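Local coordinates for protein GH5 (Bacteroidetes bacterium AC2a, PDB 4YHE) that probably hydrolyses the beta-1,4-glucosidic bonds of cellulose, as a family 5 glycoside hydrolase built on a beta/alpha barrel, at residues F10-G15 / D366-N371; M65-N70 / R78-R83; Y254-W257 / G261-V264. All blocks are in the same frame, centred on the assembly; numbering follows the deposited sequence.

Contact 1 (F10-G15 / D366-N371); sequences FGMSMG and DSWENN
Gly15, the first residue beyond helix 6-13 to depart from helical backbone angles, with a positive phi of 49°, lies 7.2 Å from Trp368 measured between CA atoms, and the gap between the two backbones is filled by the indole. Trp368 sits in the last turn of helix 357-369, and its ring system reaches Gly15 because CG is turned anti to the backbone N (chi1 -162°). Gly15 CA stands over one face of the six-membered ring, 3.7 Å from its centroid and only 11° off the normal, a CH-pi contact. With no side chain, Gly15 lets its CA lie directly on the ring.

The outer corner of the indole meets Met12: the carbonyl Met12 O comes obliquely to within 3.1 Å of Trp368 CH2, while also accepting the i+3 turn bond from Gly15 N at 2.9 Å. From the same residue, the bent thioether chain brings Met12 CE to 4.2 Å from Trp368 CH2. This places helix 357-369, which follows the eighth strand of the TIM barrel, against the turn leading into strand 16-20, whose barrel neighbour 327-332 pairs with Gly15 through the backbone of Ala328. Trp368 NE1 is hydrogen-bonded to Ile326 O just ahead of strand 327-332, which fixes the rotation of the ring. An alanine in place of Trp368 is likely to open a gap beneath Gly15 and leave Ile326 O without its indole donor. Next along the helix, Glu369 turns its carboxylate to Arg56 in a salt bridge.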
loop_
_atom_site.group_PDB
_atom_site.type_symbol
_atom_site.label_atom_id
_atom_site.label_comp_id
_atom_site.label_asym_id
_atom_site.label_seq_id
_atom_site.Cartn_x
_atom_site.Cartn_y
_atom_site.Cartn_z
ATOM N N PHE A 10 -9.502 -4.117 13.914
ATOM C CA PHE A 10 -9.835 -4.107 12.476
ATOM C C PHE A 10 -8.579 -4.084 11.591
ATOM O O PHE A 10 -8.437 -4.938 10.703
ATOM C CB PHE A 10 -10.748 -2.962 12.073
ATOM C CG PHE A 10 -11.072 -2.980 10.617
ATOM C CD1 PHE A 10 -12.010 -3.888 10.122
ATOM C CD2 PHE A 10 -10.386 -2.165 9.716
ATOM C CE1 PHE A 10 -12.291 -3.942 8.760
ATOM C CE2 PHE A 10 -10.660 -2.214 8.349
ATOM C CZ PHE A 10 -11.600 -3.102 7.870
ATOM N N GLY A 11 -7.666 -3.143 11.849
ATOM C CA GLY A 11 -6.326 -3.169 11.215
ATOM C C GLY A 11 -5.638 -4.524 11.225
ATOM O O GLY A 11 -5.166 -5.040 10.180
ATOM N N MET A 12 -5.585 -5.159 12.395
ATOM C CA MET A 12 -4.956 -6.474 12.490
ATOM C C MET A 12 -5.630 -7.556 11.681
ATOM O O MET A 12 -4.983 -8.509 11.274
ATOM C CB MET A 12 -4.860 -6.960 13.927
ATOM C CG MET A 12 -3.574 -6.566 14.578
ATOM S SD MET A 12 -3.583 -7.222 16.228
ATOM C CE MET A 12 -2.641 -8.698 16.012
ATOM N N SER A 13 -6.915 -7.387 11.440
ATOM C CA SER A 13 -7.724 -8.380 10.725
ATOM C C SER A 13 -7.325 -8.456 9.265
ATOM O O SER A 13 -7.618 -9.451 8.600
ATOM C CB SER A 13 -9.226 -8.080 10.888
ATOM O OG SER A 13 -9.699 -7.078 10.011
ATOM N N MET A 14 -6.656 -7.395 8.754
ATOM C CA MET A 14 -6.094 -7.449 7.414
ATOM C C MET A 14 -4.899 -8.368 7.283
ATOM O O MET A 14 -4.524 -8.723 6.147
ATOM C CB MET A 14 -5.779 -6.026 6.905
ATOM C CG MET A 14 -7.031 -5.190 6.823
ATOM S SD MET A 14 -6.902 -3.683 5.838
ATOM C CE MET A 14 -5.546 -2.890 6.640
ATOM N N GLY A 15 -4.294 -8.756 8.423
ATOM C CA GLY A 15 -3.200 -9.670 8.472
ATOM C C GLY A 15 -2.051 -9.363 7.508
ATOM O O GLY A 15 -1.554 -8.210 7.461
ATOM N N ASP A 366 2.988 -16.967 7.327
ATOM C CA ASP A 366 3.099 -17.878 8.492
ATOM C C ASP A 366 3.850 -17.209 9.662
ATOM O O ASP A 366 3.563 -17.492 10.824
ATOM C CB ASP A 366 3.766 -19.165 8.103
ATOM C CG ASP A 366 2.934 -19.979 7.152
ATOM O OD1 ASP A 366 1.740 -19.727 7.023
ATOM O OD2 ASP A 366 3.475 -20.901 6.546
ATOM N N SER A 367 4.760 -16.278 9.362
ATOM C CA SER A 367 5.445 -15.564 10.420
ATOM C C SER A 367 4.498 -14.590 11.143
ATOM O O SER A 367 4.460 -14.570 12.376
ATOM C CB SER A 367 6.692 -14.872 9.898
ATOM O OG SER A 367 7.483 -14.376 10.962
ATOM N N TRP A 368 3.744 -13.784 10.390
ATOM C CA TRP A 368 2.756 -12.889 10.941
ATOM C C TRP A 368 1.724 -13.657 11.763
ATOM O O TRP A 368 1.374 -13.206 12.838
ATOM C CB TRP A 368 2.035 -12.081 9.855
ATOM C CG TRP A 368 1.353 -10.895 10.344
ATOM C CD1 TRP A 368 1.839 -9.598 10.368
ATOM C CD2 TRP A 368 0.021 -10.826 10.897
ATOM N NE1 TRP A 368 0.907 -8.770 10.930
ATOM C CE2 TRP A 368 -0.216 -9.486 11.247
ATOM C CE3 TRP A 368 -0.982 -11.764 11.116
ATOM C CZ2 TRP A 368 -1.421 -9.062 11.830
ATOM C CZ3 TRP A 368 -2.169 -11.341 11.696
ATOM C CH2 TRP A 368 -2.380 -10.019 12.041
ATOM N N GLU A 369 1.239 -14.787 11.221
ATOM C CA GLU A 369 0.095 -15.508 11.798
ATOM C C GLU A 369 0.461 -16.360 13.035
ATOM O O GLU A 369 -0.426 -16.729 13.812
ATOM C CB GLU A 369 -0.520 -16.458 10.766
ATOM C CG GLU A 369 -1.208 -15.763 9.602
ATOM C CD GLU A 369 -2.557 -15.216 9.931
ATOM O OE1 GLU A 369 -3.031 -15.328 11.086
ATOM O OE2 GLU A 369 -3.200 -14.677 9.014
ATOM N N ASN A 370 1.726 -16.706 13.168
ATOM C CA ASN A 370 2.162 -17.599 14.230
ATOM C C ASN A 370 1.703 -17.109 15.616
ATOM O O ASN A 370 1.806 -15.919 15.971
ATOM C CB ASN A 370 3.670 -17.810 14.147
ATOM C CG ASN A 370 4.189 -18.800 15.174
ATOM O OD1 ASN A 370 4.058 -18.579 16.383
ATOM N ND2 ASN A 370 4.852 -19.847 14.699
ATOM N N ASN A 371 1.117 -18.030 16.384
ATOM C CA ASN A 371 0.522 -17.683 17.680
ATOM C C ASN A 371 1.204 -18.376 18.850
ATOM O O ASN A 371 0.652 -18.426 19.941
ATOM C CB ASN A 371 -0.962 -18.043 17.704
ATOM C CG ASN A 371 -1.773 -17.232 16.729
ATOM O OD1 ASN A 371 -1.687 -15.997 16.684
ATOM N ND2 ASN A 371 -2.585 -17.927 15.941
#

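Contact 2 (M65-N70 / R78-R83)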
loop_
_atom_site.group_PDB
_atom_site.type_symbol
_atom_site.label_atom_id
_atom_site.label_comp_id
_atom_site.label_asym_id
_atom_site.label_seq_id
_atom_site.Cartn_x
_atom_site.Cartn_y
_atom_site.Cartn_z
ATOM N N MET A 65 -7.147 8.176 -14.164
ATOM C CA MET A 65 -6.703 8.935 -15.300
ATOM C C MET A 65 -7.079 8.255 -16.619
ATOM O O MET A 65 -6.777 7.084 -16.822
ATOM C CB MET A 65 -5.175 9.016 -15.125
ATOM C CG MET A 65 -4.438 9.994 -15.970
ATOM S SD MET A 65 -2.702 9.935 -15.513
ATOM C CE MET A 65 -2.246 8.390 -16.283
ATOM N N GLY A 66 -7.753 9.000 -17.505
ATOM C CA GLY A 66 -8.249 8.472 -18.792
ATOM C C GLY A 66 -9.732 8.090 -18.730
ATOM O O GLY A 66 -10.357 7.920 -19.772
ATOM N N HIS A 67 -10.288 7.956 -17.520
ATOM C CA HIS A 67 -11.673 7.522 -17.322
ATOM C C HIS A 67 -12.462 8.559 -16.613
ATOM O O HIS A 67 -13.522 8.268 -16.110
ATOM C CB HIS A 67 -11.733 6.208 -16.528
ATOM C CG HIS A 67 -10.860 5.152 -17.098
ATOM N ND1 HIS A 67 -11.182 4.470 -18.249
ATOM C CD2 HIS A 67 -9.637 4.716 -16.730
ATOM C CE1 HIS A 67 -10.202 3.642 -18.554
ATOM N NE2 HIS A 67 -9.263 3.755 -17.633
ATOM N N ILE A 68 -11.944 9.785 -16.592
ATOM C CA ILE A 68 -12.544 10.867 -15.857
ATOM C C ILE A 68 -12.978 11.924 -16.879
ATOM O O ILE A 68 -12.179 12.368 -17.718
ATOM C CB ILE A 68 -11.546 11.489 -14.850
ATOM C CG1 ILE A 68 -10.965 10.412 -13.914
ATOM C CG2 ILE A 68 -12.242 12.552 -14.013
ATOM C CD1 ILE A 68 -9.782 10.884 -13.102
ATOM N N GLY A 69 -14.234 12.327 -16.805
ATOM C CA GLY A 69 -14.751 13.333 -17.741
ATOM C C GLY A 69 -14.246 14.724 -17.408
ATOM O O GLY A 69 -13.521 14.925 -16.424
ATOM N N ASN A 70 -14.662 15.696 -18.219
ATOM C CA ASN A 70 -14.262 17.083 -18.025
ATOM C C ASN A 70 -14.843 17.664 -16.758
ATOM O O ASN A 70 -15.856 17.185 -16.236
ATOM C CB ASN A 70 -14.694 17.951 -19.237
ATOM C CG ASN A 70 -13.931 17.603 -20.500
ATOM O OD1 ASN A 70 -12.877 16.978 -20.440
ATOM N ND2 ASN A 70 -14.469 17.986 -21.657
ATOM N N ARG A 78 -18.514 4.697 -16.839
ATOM C CA ARG A 78 -19.190 3.603 -16.121
ATOM C C ARG A 78 -18.533 2.260 -16.273
ATOM O O ARG A 78 -18.513 1.475 -15.330
ATOM C CB ARG A 78 -20.651 3.439 -16.553
ATOM C CG ARG A 78 -21.340 2.331 -15.755
ATOM C CD ARG A 78 -22.766 2.671 -15.424
ATOM N NE ARG A 78 -23.697 2.046 -16.347
ATOM C CZ ARG A 78 -24.950 2.455 -16.534
ATOM N NH1 ARG A 78 -25.428 3.507 -15.876
ATOM N NH2 ARG A 78 -25.728 1.813 -17.397
ATOM N N GLY A 79 -18.025 1.948 -17.459
ATOM C CA GLY A 79 -17.380 0.654 -17.666
ATOM C C GLY A 79 -16.188 0.451 -16.740
ATOM O O GLY A 79 -15.954 -0.654 -16.217
ATOM N N TRP A 80 -15.436 1.523 -16.510
ATOM C CA TRP A 80 -14.248 1.445 -15.633
ATOM C C TRP A 80 -14.673 1.190 -14.200
ATOM O O TRP A 80 -14.176 0.261 -13.550
ATOM C CB TRP A 80 -13.427 2.719 -15.727
ATOM C CG TRP A 80 -12.135 2.649 -15.010
ATOM C CD1 TRP A 80 -11.776 3.355 -13.894
ATOM C CD2 TRP A 80 -11.005 1.867 -15.369
ATOM N NE1 TRP A 80 -10.498 3.023 -13.524
ATOM C CE2 TRP A 80 -9.997 2.120 -14.417
ATOM C CE3 TRP A 80 -10.751 0.942 -16.385
ATOM C CZ2 TRP A 80 -8.761 1.498 -14.463
ATOM C CZ3 TRP A 80 -9.512 0.334 -16.429
ATOM C CH2 TRP A 80 -8.533 0.622 -15.487
ATOM N N LEU A 81 -15.638 1.986 -13.725
ATOM C CA LEU A 81 -16.156 1.842 -12.373
ATOM C C LEU A 81 -16.802 0.452 -12.180
ATOM O O LEU A 81 -16.668 -0.156 -11.130
ATOM C CB LEU A 81 -17.142 2.972 -12.059
ATOM C CG LEU A 81 -17.683 3.064 -10.639
ATOM C CD1 LEU A 81 -16.548 3.100 -9.633
ATOM C CD2 LEU A 81 -18.530 4.313 -10.487
ATOM N N ASP A 82 -17.453 -0.063 -13.221
ATOM C CA ASP A 82 -18.017 -1.428 -13.230
ATOM C C ASP A 82 -16.977 -2.506 -12.959
ATOM O O ASP A 82 -17.228 -3.462 -12.222
ATOM C CB ASP A 82 -18.672 -1.759 -14.602
ATOM C CG ASP A 82 -20.042 -1.087 -14.845
ATOM O OD1 ASP A 82 -20.647 -0.502 -13.946
ATOM O OD2 ASP A 82 -20.513 -1.146 -15.996
ATOM N N ARG A 83 -15.810 -2.372 -13.589
ATOM C CA ARG A 83 -14.750 -3.354 -13.421
ATOM C C ARG A 83 -14.178 -3.304 -12.008
ATOM O O ARG A 83 -13.972 -4.349 -11.388
ATOM C CB ARG A 83 -13.659 -3.135 -14.463
ATOM C CG ARG A 83 -12.478 -4.067 -14.372
ATOM C CD ARG A 83 -12.875 -5.530 -14.473
ATOM N NE ARG A 83 -11.689 -6.387 -14.508
ATOM C CZ ARG A 83 -11.715 -7.704 -14.329
ATOM N NH1 ARG A 83 -12.866 -8.318 -14.119
ATOM N NH2 ARG A 83 -10.606 -8.412 -14.392
#
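His67 and Trp80 lie flat against one another, their planes only 6° apart, in an offset stack whose imidazole and five-membered-ring centroids are 3.8 Å from each other. Trp80 CD2 sits over the middle of the imidazole, whereas His67 NE2 is displaced toward the rim of the indole and lies 3.4 Å from Trp80 CE3, so the imidazole is centred on the CD2 corner where the two indole rings join. Although the ring planes are nearly parallel, the two side chains run across each other at about a right angle. Trp80 adds its CB over the same imidazole face, 4.1 Å from the centroid, and CG anti to the backbone N (chi1 -173°) carries its indole out from the helix toward the loop.

Both imidazole nitrogens are held from outside the stack: ND1 bonds to Glu77 OE1 and NE2 to Ser32 O, which together fix the tilt of the ring. The indole also meets Trp64, with planes at about 85°. The stack thus fastens the loop that follows strand 57-60 onto the first turn of helix 78-93, in the beta-to-alpha connection between these two elements of the TIM barrel.

Contact 3 (Y254-W257 / G261-V264)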
loop_
_atom_site.group_PDB
_atom_site.type_symbol
_atom_site.label_atom_id
_atom_site.label_comp_id
_atom_site.label_asym_id
_atom_site.label_seq_id
_atom_site.Cartn_x
_atom_site.Cartn_y
_atom_site.Cartn_z
ATOM N N TYR A 254 22.431 -4.895 -3.350
ATOM C CA TYR A 254 22.916 -5.852 -2.378
ATOM C C TYR A 254 21.941 -7.030 -2.301
ATOM O O TYR A 254 20.729 -6.840 -2.347
ATOM C CB TYR A 254 23.019 -5.186 -1.013
ATOM C CG TYR A 254 23.971 -4.004 -0.981
ATOM C CD1 TYR A 254 23.536 -2.724 -1.341
ATOM C CD2 TYR A 254 25.308 -4.168 -0.628
ATOM C CE1 TYR A 254 24.393 -1.633 -1.315
ATOM C CE2 TYR A 254 26.182 -3.086 -0.596
ATOM C CZ TYR A 254 25.714 -1.813 -0.945
ATOM O OH TYR A 254 26.584 -0.737 -0.956
ATOM N N ASN A 255 22.458 -8.240 -2.098
ATOM C CA ASN A 255 21.592 -9.397 -2.118
ATOM C C ASN A 255 21.560 -10.218 -0.841
ATOM O O ASN A 255 21.022 -11.312 -0.835
ATOM C CB ASN A 255 21.918 -10.236 -3.363
ATOM C CG ASN A 255 21.403 -9.578 -4.622
ATOM O OD1 ASN A 255 20.202 -9.514 -4.840
ATOM N ND2 ASN A 255 22.299 -9.002 -5.399
ATOM N N GLU A 256 22.090 -9.659 0.234
ATOM C CA GLU A 256 21.932 -10.223 1.566
ATOM C C GLU A 256 21.421 -9.140 2.527
ATOM O O GLU A 256 21.523 -7.937 2.241
ATOM C CB GLU A 256 23.269 -10.849 2.010
ATOM C CG GLU A 256 23.688 -12.040 1.154
ATOM C CD GLU A 256 24.981 -12.745 1.578
ATOM O OE1 GLU A 256 25.816 -12.145 2.282
ATOM O OE2 GLU A 256 25.161 -13.920 1.174
ATOM N N TRP A 257 20.869 -9.559 3.664
ATOM C CA TRP A 257 20.294 -8.634 4.635
ATOM C C TRP A 257 20.391 -9.207 6.022
ATOM O O TRP A 257 20.234 -10.420 6.206
ATOM C CB TRP A 257 18.818 -8.343 4.301
ATOM C CG TRP A 257 18.130 -7.375 5.221
ATOM C CD1 TRP A 257 18.139 -6.000 5.130
ATOM C CD2 TRP A 257 17.323 -7.687 6.359
ATOM N NE1 TRP A 257 17.401 -5.454 6.137
ATOM C CE2 TRP A 257 16.862 -6.465 6.889
ATOM C CE3 TRP A 257 16.907 -8.883 6.958
ATOM C CZ2 TRP A 257 16.030 -6.402 7.999
ATOM C CZ3 TRP A 257 16.108 -8.811 8.059
ATOM C CH2 TRP A 257 15.680 -7.586 8.585
ATOM N N GLY A 261 24.291 -11.561 7.019
ATOM C CA GLY A 261 24.666 -11.197 5.650
ATOM C C GLY A 261 26.055 -10.596 5.577
ATOM O O GLY A 261 26.489 -9.918 6.491
ATOM N N LYS A 262 26.729 -10.821 4.464
ATOM C CA LYS A 262 27.954 -10.092 4.152
ATOM C C LYS A 262 27.740 -9.053 3.037
ATOM O O LYS A 262 28.286 -7.957 3.106
ATOM C CB LYS A 262 29.061 -11.072 3.759
ATOM C CG LYS A 262 29.430 -12.055 4.865
ATOM C CD LYS A 262 30.248 -11.382 5.948
ATOM C CE LYS A 262 30.615 -12.357 7.055
ATOM N NZ LYS A 262 31.329 -13.549 6.505
ATOM N N ASP A 263 26.963 -9.406 2.019
ATOM C CA ASP A 263 26.683 -8.477 0.899
ATOM C C ASP A 263 25.451 -7.650 1.281
ATOM O O ASP A 263 24.361 -7.843 0.735
ATOM C CB ASP A 263 26.451 -9.265 -0.376
ATOM C CG ASP A 263 26.150 -8.391 -1.576
ATOM O OD1 ASP A 263 26.792 -7.344 -1.714
ATOM O OD2 ASP A 263 25.270 -8.785 -2.377
ATOM N N VAL A 264 25.654 -6.708 2.196
ATOM C CA VAL A 264 24.558 -6.006 2.851
ATOM C C VAL A 264 24.657 -4.519 2.667
ATOM O O VAL A 264 25.759 -4.007 2.503
ATOM C CB VAL A 264 24.533 -6.285 4.364
ATOM C CG1 VAL A 264 24.183 -7.745 4.633
ATOM C CG2 VAL A 264 25.845 -5.883 5.025
HETATM O O HOH W 1 25.274 -8.516 -5.016
#
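Glu256 OE1 is gripped by two consecutive backbone amides, Lys262 N at 2.7 Å and Asp263 N at 3.0 Å, and by the hydroxyl of Ser387 from the C-terminal tail. The first amide meets the oxygen nearly head-on to its C-O bond; the second arrives on the anti side, 34° out of the carboxylate plane, with an almost straight N-H...O angle of 171°. Glu256 reaches them with an extended chain, CG lying anti to the carbonyl carbon, and its other oxygen, OE2, takes the amide of Ser388.

Asp263 makes the reciprocal bond. Its CG is anti to its own N (chi1 180°), which swings OD2 to the backbone amide Asn255 N at 2.9 Å, a donor standing well above the carboxylate plane. A water donates to the same Asp263 OD2 at 2.7 Å and accepts from Asn255 ND2, Asn255 OD1 is hydrogen-bonded to Arg301, and Arg389 forms a salt bridge with Asp263 OD2. Between these two carboxylates Glu256 N is bonded to the carbonyl Asp263 O at 3.0 Å. Asp263 is the centre of an inverse gamma turn, and both its amide and its carbonyl bond to 254-257.

The apolar groups flank this network. Tyr254 lays its ring obliquely by the Val264 carbonyl, CD2 being 3.2 Å from Val264 O, and Val264 CG1 rests 3.6 Å from Glu256 O.

Each segment thus offers a carboxylate to main-chain amides of the other, closing this irregular loop between helices 246-249 and 270-285 without a strand pair. With several donors around Glu256, and Arg389 paired with Asp263, both acids are probably ionised, their like charges eased by these partners.

Overall arrangement
Contact 1 joins the chain just before the first barrel strand to the helix after the eighth, and the loop it closes holds contacts 2 and 3 in series. These two lie on opposite sides of the chain's centre, 44 Å apart between centres. Contact 1 is 34 Å from contact 2 and 28 Å from contact 3 between centres; its nearest atoms to contact 3 are about 11 Å away. It lies toward the N-terminal end of the barrel, at the start of strand 16-20, whereas contacts 2 and 3 follow the C-terminal ends of strands 57-60 and 236-242, the side where the catalytic glutamates of family 5 enzymes stand, here probably on strands 157-160 and 291-296.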